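Local coordinates for hyaluronidase (Thermobaculum terrenum, PDB 5DIY), which probably removes O-linked N-acetylglucosamine from modified proteins as a family 84 glycoside hydrolase, at residues E11-K16 with Y224-G229. Sequence-based numbering, arbitrary orientation.
Sequences EGFYGK and YPVNDG. With NAG (2-acetamido-2-deoxy-beta-D-glucopyranose), chain E.
The Tyr14 ring turns an edge to Asp228, whose OD2 lies in the ring plane 3.5 Å from Tyr14 CD1, and C4 of the bound N-acetylglucosamine sits at the same ring's edge. Ring and carboxylate planes stand 65° apart, and an aromatic side chain of the bound peptide stacks on the ring. The two loops follow strands 6-11 and 218-222, the first and seventh of an eight-stranded parallel TIM barrel, at the C-terminal ends of whose strands the sugar pocket forms. Asp228 OD2 joins loop to ligand: it accepts the backbone N-H of Tyr14 at 2.8 Å, nearly straight, on its anti side and 17° out of the carboxylate plane. Asp228 OD2 also takes the O4 hydroxyl of NAG at 2.7 Å, while Asp228 OD1 takes NAG O6 at 2.6 Å, so the carboxylate reads two hydroxyls at once. Placing CG between backbone N and carbonyl carbon (chi1 62°) carries the carboxylate toward the sugar and the Tyr14 N-H. With an alanine in place of Asp228, the O4 and O6 hydroxyls would probably lose these acceptors and the Tyr14 N-H its partner across the contact. Beside this polar centre, Phe13 CB packs on Val226 CG1 at 3.5 Å, whereas the Phe13 ring leads away to meet Trp18. Tyr14 OH is hydrogen-bonded to ND2 of Asn120, engineered here in place of the predicted proton donor, an aspartate; Asp119 and Lys43 are also hydrogen-bonded to the sugar. On the 11-16 side, the backbone O of Gly12 accepts the sugar's O3 hydroxyl at 2.6 Å.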
loop_
_atom_site.group_PDB
_atom_site.type_symbol
_atom_site.label_atom_id
_atom_site.label_comp_id
_atom_site.label_asym_id
_atom_site.label_seq_id
_atom_site.Cartn_x
_atom_site.Cartn_y
_atom_site.Cartn_z
ATOM N N GLU C 11 9.106 -4.256 7.383
ATOM C CA GLU C 11 8.306 -3.316 8.160
ATOM C C GLU C 11 8.999 -1.962 8.038
ATOM O O GLU C 11 9.776 -1.585 8.903
ATOM C CB GLU C 11 8.154 -3.754 9.622
ATOM C CG GLU C 11 7.218 -2.831 10.400
ATOM C CD GLU C 11 6.976 -3.242 11.842
ATOM O OE1 GLU C 11 7.297 -4.385 12.237
ATOM O OE2 GLU C 11 6.451 -2.391 12.598
ATOM N N GLY C 12 8.718 -1.264 6.936
ATOM C CA GLY C 12 9.398 -0.013 6.568
ATOM C C GLY C 12 8.472 1.158 6.282
ATOM O O GLY C 12 8.863 2.124 5.625
ATOM N N PHE C 13 7.255 1.088 6.809
ATOM C CA PHE C 13 6.220 2.083 6.517
ATOM C C PHE C 13 6.243 3.211 7.544
ATOM O O PHE C 13 6.877 3.086 8.591
ATOM C CB PHE C 13 4.829 1.428 6.437
ATOM C CG PHE C 13 4.477 0.572 7.626
ATOM C CD1 PHE C 13 4.125 1.149 8.840
ATOM C CD2 PHE C 13 4.521 -0.814 7.536
ATOM C CE1 PHE C 13 3.827 0.361 9.938
ATOM C CE2 PHE C 13 4.218 -1.606 8.628
ATOM C CZ PHE C 13 3.873 -1.019 9.830
ATOM N N TYR C 14 5.580 4.314 7.204
ATOM C CA TYR C 14 5.251 5.380 8.150
ATOM C C TYR C 14 3.913 5.024 8.799
ATOM O O TYR C 14 3.109 4.282 8.225
ATOM C CB TYR C 14 5.124 6.739 7.448
ATOM C CG TYR C 14 6.400 7.304 6.835
ATOM C CD1 TYR C 14 6.830 6.904 5.570
ATOM C CD2 TYR C 14 7.159 8.272 7.509
ATOM C CE1 TYR C 14 7.989 7.433 5.001
ATOM C CE2 TYR C 14 8.315 8.808 6.950
ATOM C CZ TYR C 14 8.728 8.386 5.700
ATOM O OH TYR C 14 9.870 8.921 5.142
ATOM N N GLY C 15 3.655 5.603 9.966
ATOM C CA GLY C 15 2.477 5.275 10.775
ATOM C C GLY C 15 2.796 4.363 11.939
ATOM O O GLY C 15 3.953 4.060 12.209
ATOM N N LYS C 16 1.746 3.916 12.617
ATOM C CA LYS C 16 1.852 3.132 13.849
ATOM C C LYS C 16 2.607 1.826 13.610
ATOM O O LYS C 16 2.141 0.994 12.835
ATOM C CB LYS C 16 0.446 2.824 14.389
ATOM C CG LYS C 16 0.410 2.161 15.757
ATOM C CD LYS C 16 -0.983 1.637 16.063
ATOM C CE LYS C 16 -1.041 0.988 17.431
ATOM N NZ LYS C 16 -0.164 -0.208 17.522
ATOM N N TYR C 224 3.950 -2.348 -1.780
ATOM C CA TYR C 224 2.587 -2.844 -1.789
ATOM C C TYR C 224 2.573 -4.001 -0.775
ATOM O O TYR C 224 3.488 -4.833 -0.820
ATOM C CB TYR C 224 2.168 -3.332 -3.191
ATOM C CG TYR C 224 0.709 -3.718 -3.213
ATOM C CD1 TYR C 224 -0.289 -2.746 -3.386
ATOM C CD2 TYR C 224 0.314 -5.032 -2.988
ATOM C CE1 TYR C 224 -1.636 -3.088 -3.359
ATOM C CE2 TYR C 224 -1.026 -5.383 -2.976
ATOM C CZ TYR C 224 -1.997 -4.408 -3.152
ATOM O OH TYR C 224 -3.317 -4.773 -3.117
ATOM N N PRO C 225 1.583 -4.090 0.128
ATOM C CA PRO C 225 0.350 -3.287 0.145
ATOM C C PRO C 225 0.361 -1.939 0.897
ATOM O O PRO C 225 -0.702 -1.363 1.049
ATOM C CB PRO C 225 -0.653 -4.244 0.817
ATOM C CG PRO C 225 0.190 -5.081 1.704
ATOM C CD PRO C 225 1.426 -5.335 0.895
ATOM N N VAL C 226 1.515 -1.430 1.342
ATOM C CA VAL C 226 1.561 -0.166 2.121
ATOM C C VAL C 226 0.506 0.860 1.751
ATOM O O VAL C 226 0.387 1.219 0.586
ATOM C CB VAL C 226 2.873 0.666 1.999
ATOM C CG1 VAL C 226 3.707 0.560 3.240
ATOM C CG2 VAL C 226 3.657 0.391 0.722
ATOM N N ASN C 227 -0.197 1.365 2.759
ATOM C CA ASN C 227 -1.147 2.457 2.587
ATOM C C ASN C 227 -0.895 3.571 3.610
ATOM O O ASN C 227 -1.799 3.996 4.308
ATOM C CB ASN C 227 -2.592 1.925 2.627
ATOM C CG ASN C 227 -3.014 1.394 3.998
ATOM O OD1 ASN C 227 -2.185 1.002 4.832
ATOM N ND2 ASN C 227 -4.326 1.366 4.230
ATOM N N ASP C 228 0.352 4.034 3.697
ATOM C CA ASP C 228 0.695 5.116 4.632
ATOM C C ASP C 228 0.545 6.477 3.971
ATOM O O ASP C 228 0.364 6.569 2.748
ATOM C CB ASP C 228 2.092 4.929 5.259
ATOM C CG ASP C 228 3.242 4.948 4.242
ATOM O OD1 ASP C 228 3.063 5.367 3.084
ATOM O OD2 ASP C 228 4.356 4.540 4.643
ATOM N N GLY C 229 0.601 7.527 4.787
ATOM C CA GLY C 229 0.486 8.901 4.302
ATOM C C GLY C 229 -0.842 9.122 3.607
ATOM O O GLY C 229 -1.882 8.725 4.123
HETATM C C1 NAG E . 8.771 5.901 0.769
HETATM C C2 NAG E . 9.524 5.197 1.915
HETATM C C3 NAG E . 8.692 4.157 2.670
HETATM C C4 NAG E . 7.210 4.472 2.551
HETATM C C5 NAG E . 6.817 4.392 1.084
HETATM C C6 NAG E . 5.332 4.706 0.843
HETATM C C7 NAG E . 10.914 3.708 0.510
HETATM C C8 NAG E . 12.325 3.276 0.223
HETATM N N2 NAG E . 10.792 4.638 1.459
HETATM O O3 NAG E . 9.095 4.146 4.043
HETATM O O4 NAG E . 6.441 3.510 3.272
HETATM O O5 NAG E . 7.642 5.198 0.237
HETATM O O6 NAG E . 4.951 5.963 1.406
HETATM O O7 NAG E . 9.960 3.240 -0.098
#